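Local atomic coordinates of DNMT2 (Spodoptera frugiperda, PDB entry 4H0N), a protein that probably methylates cytosine 38 in the anticodon loop of tRNA(Asp), with S-adenosyl-L-methionine as methyl donor, and can also methylate cytosine in DNA. Residues Asn36-Ser41 with Tyr312-Asn317; Leu9-Gly14 with Ser41-Asn46. The protein carries 3 engineered substitutions. All blocks are in the same frame, centred on the assembly; numbering follows the deposited sequence.

Interaction 1 of 2, residues Asn36-Ser41 with Tyr312-Asn317; sequences NTVANS and YRLLGN. With SAH (S-adenosyl-L-homocysteine), chain E.
Asn36 and Arg313 reach for each other from opposite directions, and the Asn36 side chain is worth following outward. Its CB lies 3.3 Å from O2' of the bound S-adenosyl-L-homocysteine. From there CG swings anti to the backbone N (chi1 -169°), which carries the amide away from the ribose. Arg313 NH2 stands beside the whole amide, 3.9 Å from Asn36 CG and 3.8 Å from Asn36 ND2, but within this contact it bonds OD1 alone. That oxygen takes two donors. Ala39 N gives the stronger bond, 2.9 Å to Asn36 OD1 and fairly straight, making Asn36 the N-cap of helix 37-46. Arg313 NH2 adds a weak bond of 3.3 Å to Asn36 OD1, which sits in plane at the guanidinium edge while the amide is turned 62° from it.

Next to this polar pair, Leu314 splits its branches between two helix residues. CD1 of Leu314 meets Val38 CG1 at 3.7 Å, and its CD2 comes to 3.6 Å from Ala39 CB. The short helical segments run at 79° to one another. Asp34, bonded to both Asn36 N and the ligand, completes the corner: the ribose-binding turn after the second strand of a class I, Rossmann-like methyltransferase.

Interaction 2 of 2, residues Leu9-Gly14 with Ser41-Asn46; sequences LYSGIG and SVYKHN. With SAH (S-adenosyl-L-homocysteine), chain E.
Tyr43 meets the backbone of Gly12 to Gly14 with its CB and the CD1/CE1 side of its ring, and this is the tight half of the contact. Its CD1 comes to 3.4 Å from Gly14 CA, while Tyr43 CB lies 3.7 Å from Gly12 O. Having CG anti to the backbone N (chi1 -172°) points the ring at the loop, and its OH is hydrogen-bonded to Glu8 and His17. Gly14 has a positive phi, and a CB there would run into Tyr43 CD1. Alongside, Ile13 and Val42 point the same way, Ile13 CB being 3.7 Å from Val42 CG1.

The loop also holds the cofactor product: Ile13 N donates to the ligand carboxylate atom O at 3.0 Å, and Tyr10 CE2 is 3.7 Å from adenine C5. Shortened to an alanine here, the Tyr10 side chain would keep CB by the ribose O4' but is likely to leave the adenine without its ring neighbour, giving the base more room to shift.

The helix is looser where Lys44 and His45 are exposed. The glycine-bearing loop sits between strand 4-9 and helix 15-23, with Leu314 of helix 308-316 touching Ile13 and Val42, and strands 27-33 and 52-53 packing against Tyr43.

Interactions 1 and 2 have centres about 8 Å apart and share helix 37-46, overlapping at Ser41: interaction 1 uses its first turn, interaction 2 the rest. Along the chain the order is 9-14, 36-41, 41-46, 312-317, so the two contacts interleave, and 312-317 arrives from near the C-terminus. They join directly through Leu314, whose CD1 packs 3.6 Å from Val42 CG2 and whose CB lies 3.7 Å from Ile13 CG2. Both touch S-adenosyl-L-homocysteine: Asn36 at the ribose, Asn317 O near the ligand CG, and the 9-14 loop at the amino-acid end and nucleoside. The cofactor pocket is therefore built jointly by early Rossmann-like elements and the late segment 312-317.

Interaction 1 of 2, residues Asn36-Ser41 with Tyr312-Asn317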
loop_
_atom_site.group_PDB
_atom_site.type_symbol
_atom_site.label_atom_id
_atom_site.label_comp_id
_atom_site.label_asym_id
_atom_site.label_seq_id
_atom_site.Cartn_x
_atom_site.Cartn_y
_atom_site.Cartn_z
ATOM N N ASN A 36 15.337 -3.726 2.478
ATOM C CA ASN A 36 15.271 -4.255 1.117
ATOM C C ASN A 36 16.049 -3.420 0.105
ATOM O O ASN A 36 15.697 -2.275 -0.172
ATOM C CB ASN A 36 13.826 -4.425 0.654
ATOM C CG ASN A 36 13.727 -5.211 -0.637
ATOM O OD1 ASN A 36 13.546 -4.643 -1.715
ATOM N ND2 ASN A 36 13.872 -6.527 -0.536
ATOM N N THR A 37 17.098 -4.013 -0.456
ATOM C CA THR A 37 18.008 -3.302 -1.352
ATOM C C THR A 37 17.362 -2.812 -2.641
ATOM O O THR A 37 17.722 -1.755 -3.153
ATOM C CB THR A 37 19.237 -4.158 -1.705
ATOM O OG1 THR A 37 18.878 -5.547 -1.670
ATOM C CG2 THR A 37 20.357 -3.903 -0.715
ATOM N N VAL A 38 16.425 -3.581 -3.180
ATOM C CA VAL A 38 15.758 -3.167 -4.405
ATOM C C VAL A 38 14.844 -1.992 -4.112
ATOM O O VAL A 38 14.884 -0.977 -4.807
ATOM C CB VAL A 38 14.943 -4.305 -5.035
ATOM C CG1 VAL A 38 14.115 -3.776 -6.181
ATOM C CG2 VAL A 38 15.872 -5.426 -5.505
ATOM N N ALA A 39 14.032 -2.142 -3.070
ATOM C CA ALA A 39 13.111 -1.095 -2.648
ATOM C C ALA A 39 13.862 0.196 -2.326
ATOM O O ALA A 39 13.468 1.281 -2.763
ATOM C CB ALA A 39 12.299 -1.557 -1.445
ATOM N N ASN A 40 14.946 0.067 -1.567
ATOM C CA ASN A 40 15.801 1.202 -1.242
ATOM C C ASN A 40 16.308 1.910 -2.497
ATOM O O ASN A 40 16.376 3.141 -2.537
ATOM C CB ASN A 40 16.994 0.765 -0.382
ATOM C CG ASN A 40 16.588 0.318 1.012
ATOM O OD1 ASN A 40 15.501 0.640 1.491
ATOM N ND2 ASN A 40 17.467 -0.427 1.672
ATOM N N SER A 41 16.651 1.131 -3.521
ATOM C CA SER A 41 17.197 1.687 -4.755
ATOM C C SER A 41 16.137 2.517 -5.461
ATOM O O SER A 41 16.422 3.581 -6.008
ATOM C CB SER A 41 17.688 0.577 -5.681
ATOM O OG SER A 41 16.600 -0.047 -6.338
ATOM N N TYR A 312 6.138 -5.106 -9.811
ATOM C CA TYR A 312 4.841 -5.510 -9.292
ATOM C C TYR A 312 4.912 -5.948 -7.829
ATOM O O TYR A 312 4.003 -5.659 -7.056
ATOM C CB TYR A 312 4.205 -6.577 -10.194
ATOM C CG TYR A 312 3.762 -6.000 -11.524
ATOM C CD1 TYR A 312 2.777 -5.023 -11.574
ATOM C CD2 TYR A 312 4.343 -6.406 -12.721
ATOM C CE1 TYR A 312 2.372 -4.479 -12.773
ATOM C CE2 TYR A 312 3.939 -5.861 -13.929
ATOM C CZ TYR A 312 2.953 -4.899 -13.942
ATOM O OH TYR A 312 2.530 -4.339 -15.119
ATOM N N ARG A 313 5.994 -6.619 -7.443
ATOM C CA ARG A 313 6.187 -6.961 -6.037
ATOM C C ARG A 313 6.262 -5.702 -5.161
ATOM O O ARG A 313 5.570 -5.607 -4.147
ATOM C CB ARG A 313 7.429 -7.823 -5.834
ATOM C CG ARG A 313 7.601 -8.277 -4.391
ATOM C CD ARG A 313 8.923 -8.996 -4.162
ATOM N NE ARG A 313 10.069 -8.101 -4.304
ATOM C CZ ARG A 313 10.474 -7.246 -3.369
ATOM N NH1 ARG A 313 9.821 -7.160 -2.217
ATOM N NH2 ARG A 313 11.528 -6.471 -3.586
ATOM N N LEU A 314 7.090 -4.739 -5.567
ATOM C CA LEU A 314 7.235 -3.470 -4.847
ATOM C C LEU A 314 5.942 -2.653 -4.805
ATOM O O LEU A 314 5.603 -2.066 -3.771
ATOM C CB LEU A 314 8.346 -2.616 -5.468
ATOM C CG LEU A 314 9.777 -3.137 -5.378
ATOM C CD1 LEU A 314 10.726 -2.269 -6.191
ATOM C CD2 LEU A 314 10.200 -3.196 -3.926
ATOM N N LEU A 315 5.237 -2.605 -5.935
ATOM C CA LEU A 315 3.972 -1.880 -6.036
ATOM C C LEU A 315 2.900 -2.511 -5.156
ATOM O O LEU A 315 2.116 -1.811 -4.518
ATOM C CB LEU A 315 3.490 -1.839 -7.484
ATOM C CG LEU A 315 3.890 -0.641 -8.346
ATOM C CD1 LEU A 315 5.374 -0.359 -8.254
ATOM C CD2 LEU A 315 3.502 -0.885 -9.792
ATOM N N GLY A 316 2.873 -3.840 -5.121
ATOM C CA GLY A 316 1.906 -4.566 -4.315
ATOM C C GLY A 316 2.066 -4.390 -2.813
ATOM O O GLY A 316 1.125 -4.633 -2.057
ATOM N N ASN A 317 3.253 -3.969 -2.380
ATOM C CA ASN A 317 3.531 -3.767 -0.960
ATOM C C ASN A 317 3.339 -2.316 -0.520
ATOM O O ASN A 317 3.400 -2.006 0.672
ATOM C CB ASN A 317 4.960 -4.206 -0.627
ATOM C CG ASN A 317 5.171 -5.700 -0.789
ATOM O OD1 ASN A 317 4.292 -6.506 -0.478
ATOM N ND2 ASN A 317 6.346 -6.079 -1.278
HETATM N N SAH E . 4.867 1.328 2.736
HETATM C CA SAH E . 6.070 0.959 1.999
HETATM C CB SAH E . 6.479 -0.504 2.217
HETATM C CG SAH E . 5.600 -1.378 3.109
HETATM S SD SAH E . 5.868 -3.140 2.771
HETATM C C SAH E . 5.961 1.299 0.510
HETATM O O SAH E . 6.455 0.570 -0.354
HETATM O OXT SAH E . 5.389 2.318 0.128
HETATM C "C5'" SAH E . 7.003 -3.336 4.171
HETATM C "C4'" SAH E . 8.481 -3.173 3.812
HETATM O "O4'" SAH E . 9.243 -3.084 5.001
HETATM C "C3'" SAH E . 9.057 -4.336 3.014
HETATM O "O3'" SAH E . 9.368 -3.906 1.706
HETATM C "C2'" SAH E . 10.322 -4.758 3.746
HETATM O "O2'" SAH E . 11.447 -4.714 2.899
HETATM C "C1'" SAH E . 10.488 -3.743 4.862
HETATM N N9 SAH E . 10.873 -4.384 6.137
HETATM C C8 SAH E . 10.390 -5.561 6.651
HETATM N N7 SAH E . 10.995 -5.796 7.839
HETATM C C5 SAH E . 11.859 -4.788 8.093
HETATM C C6 SAH E . 12.723 -4.532 9.153
HETATM N N6 SAH E . 12.801 -5.379 10.175
HETATM N N1 SAH E . 13.501 -3.393 9.137
HETATM C C2 SAH E . 13.421 -2.516 8.073
HETATM N N3 SAH E . 12.563 -2.775 7.023
HETATM C C4 SAH E . 11.794 -3.893 7.031
#

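Interaction 2 of 2, residues Leu9-Gly14 with Ser41-Asn46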
loop_
_atom_site.group_PDB
_atom_site.type_symbol
_atom_site.label_atom_id
_atom_site.label_comp_id
_atom_site.label_asym_id
_atom_site.label_seq_id
_atom_site.Cartn_x
_atom_site.Cartn_y
_atom_site.Cartn_z
ATOM N N LEU A 9 9.349 4.434 8.761
ATOM C CA LEU A 9 9.736 3.042 8.983
ATOM C C LEU A 9 9.065 2.100 8.004
ATOM O O LEU A 9 7.904 2.297 7.644
ATOM C CB LEU A 9 9.365 2.613 10.393
ATOM C CG LEU A 9 9.947 3.455 11.517
ATOM C CD1 LEU A 9 9.506 2.877 12.849
ATOM C CD2 LEU A 9 11.461 3.498 11.393
ATOM N N TYR A 10 9.791 1.057 7.609
ATOM C CA TYR A 10 9.341 0.156 6.558
ATOM C C TYR A 10 9.008 0.996 5.328
ATOM O O TYR A 10 7.936 0.867 4.735
ATOM C CB TYR A 10 8.134 -0.653 7.020
ATOM C CG TYR A 10 8.306 -1.264 8.392
ATOM C CD1 TYR A 10 7.814 -0.629 9.524
ATOM C CD2 TYR A 10 8.960 -2.479 8.559
ATOM C CE1 TYR A 10 7.963 -1.187 10.782
ATOM C CE2 TYR A 10 9.111 -3.045 9.809
ATOM C CZ TYR A 10 8.610 -2.393 10.922
ATOM O OH TYR A 10 8.757 -2.942 12.185
ATOM N N SER A 11 9.957 1.857 4.966
ATOM C CA SER A 11 9.754 2.901 3.970
ATOM C C SER A 11 9.361 2.394 2.585
ATOM O O SER A 11 8.668 3.094 1.848
ATOM C CB SER A 11 11.004 3.777 3.866
ATOM O OG SER A 11 12.127 3.009 3.481
ATOM N N GLY A 12 9.804 1.189 2.236
ATOM C CA GLY A 12 9.525 0.607 0.933
ATOM C C GLY A 12 10.000 1.484 -0.209
ATOM O O GLY A 12 11.130 1.971 -0.194
ATOM N N ILE A 13 9.139 1.695 -1.201
ATOM C CA ILE A 13 9.473 2.591 -2.304
ATOM C C ILE A 13 9.074 4.033 -1.982
ATOM O O ILE A 13 9.190 4.923 -2.826
ATOM C CB ILE A 13 8.836 2.150 -3.648
ATOM C CG1 ILE A 13 7.320 2.340 -3.608
ATOM C CG2 ILE A 13 9.210 0.711 -3.986
ATOM C CD1 ILE A 13 6.629 1.937 -4.880
ATOM N N GLY A 14 8.599 4.256 -0.762
ATOM C CA GLY A 14 8.384 5.605 -0.271
ATOM C C GLY A 14 7.024 6.224 -0.544
ATOM O O GLY A 14 6.936 7.388 -0.932
ATOM N N SER A 41 16.651 1.131 -3.521
ATOM C CA SER A 41 17.197 1.687 -4.755
ATOM C C SER A 41 16.137 2.517 -5.461
ATOM O O SER A 41 16.422 3.581 -6.008
ATOM C CB SER A 41 17.688 0.577 -5.681
ATOM O OG SER A 41 16.600 -0.047 -6.338
ATOM N N VAL A 42 14.909 2.017 -5.439
ATOM C CA VAL A 42 13.774 2.730 -6.004
ATOM C C VAL A 42 13.517 3.995 -5.201
ATOM O O VAL A 42 13.246 5.057 -5.761
ATOM C CB VAL A 42 12.521 1.850 -5.983
ATOM C CG1 VAL A 42 11.291 2.654 -6.373
ATOM C CG2 VAL A 42 12.715 0.655 -6.900
ATOM N N TYR A 43 13.612 3.876 -3.882
ATOM C CA TYR A 43 13.410 5.017 -2.997
ATOM C C TYR A 43 14.464 6.090 -3.260
ATOM O O TYR A 43 14.144 7.277 -3.317
ATOM C CB TYR A 43 13.439 4.584 -1.522
ATOM C CG TYR A 43 13.051 5.678 -0.543
ATOM C CD1 TYR A 43 11.807 5.675 0.073
ATOM C CD2 TYR A 43 13.928 6.713 -0.237
ATOM C CE1 TYR A 43 11.443 6.675 0.965
ATOM C CE2 TYR A 43 13.573 7.717 0.644
ATOM C CZ TYR A 43 12.329 7.697 1.247
ATOM O OH TYR A 43 11.977 8.698 2.137
ATOM N N LYS A 44 15.716 5.670 -3.416
ATOM C CA LYS A 44 16.814 6.610 -3.627
ATOM C C LYS A 44 16.673 7.333 -4.959
ATOM O O LYS A 44 17.118 8.469 -5.121
ATOM C CB LYS A 44 18.162 5.891 -3.565
ATOM C CG LYS A 44 19.038 6.337 -2.404
ATOM C CD LYS A 44 20.472 5.825 -2.522
ATOM C CE LYS A 44 21.210 6.454 -3.697
ATOM N NZ LYS A 44 21.031 5.694 -4.973
ATOM N N HIS A 45 16.042 6.660 -5.910
ATOM C CA HIS A 45 15.875 7.204 -7.240
ATOM C C HIS A 45 14.955 8.415 -7.202
ATOM O O HIS A 45 15.190 9.409 -7.889
ATOM C CB HIS A 45 15.311 6.138 -8.177
ATOM C CG HIS A 45 15.034 6.637 -9.555
ATOM N ND1 HIS A 45 16.031 6.842 -10.489
ATOM C CD2 HIS A 45 13.874 6.992 -10.158
ATOM C CE1 HIS A 45 15.491 7.293 -11.607
ATOM N NE2 HIS A 45 14.190 7.394 -11.436
ATOM N N ASN A 46 13.910 8.333 -6.388
ATOM C CA ASN A 46 12.925 9.403 -6.324
ATOM C C ASN A 46 13.209 10.430 -5.242
ATOM O O ASN A 46 12.720 11.559 -5.301
ATOM C CB ASN A 46 11.524 8.827 -6.152
ATOM C CG ASN A 46 11.036 8.139 -7.400
ATOM O OD1 ASN A 46 10.632 8.795 -8.361
ATOM N ND2 ASN A 46 11.081 6.811 -7.402
HETATM N N SAH E . 4.867 1.328 2.736
HETATM C CA SAH E . 6.070 0.959 1.999
HETATM C CB SAH E . 6.479 -0.504 2.217
HETATM C CG SAH E . 5.600 -1.378 3.109
HETATM S SD SAH E . 5.868 -3.140 2.771
HETATM C C SAH E . 5.961 1.299 0.510
HETATM O O SAH E . 6.455 0.570 -0.354
HETATM O OXT SAH E . 5.389 2.318 0.128
HETATM C "C5'" SAH E . 7.003 -3.336 4.171
HETATM C "C4'" SAH E . 8.481 -3.173 3.812
HETATM O "O4'" SAH E . 9.243 -3.084 5.001
HETATM C "C3'" SAH E . 9.057 -4.336 3.014
HETATM O "O3'" SAH E . 9.368 -3.906 1.706
HETATM C "C2'" SAH E . 10.322 -4.758 3.746
HETATM O "O2'" SAH E . 11.447 -4.714 2.899
HETATM C "C1'" SAH E . 10.488 -3.743 4.862
HETATM N N9 SAH E . 10.873 -4.384 6.137
HETATM C C8 SAH E . 10.390 -5.561 6.651
HETATM N N7 SAH E . 10.995 -5.796 7.839
HETATM C C5 SAH E . 11.859 -4.788 8.093
HETATM C C6 SAH E . 12.723 -4.532 9.153
HETATM N N6 SAH E . 12.801 -5.379 10.175
HETATM N N1 SAH E . 13.501 -3.393 9.137
HETATM C C2 SAH E . 13.421 -2.516 8.073
HETATM N N3 SAH E . 12.563 -2.775 7.023
HETATM C C4 SAH E . 11.794 -3.893 7.031
#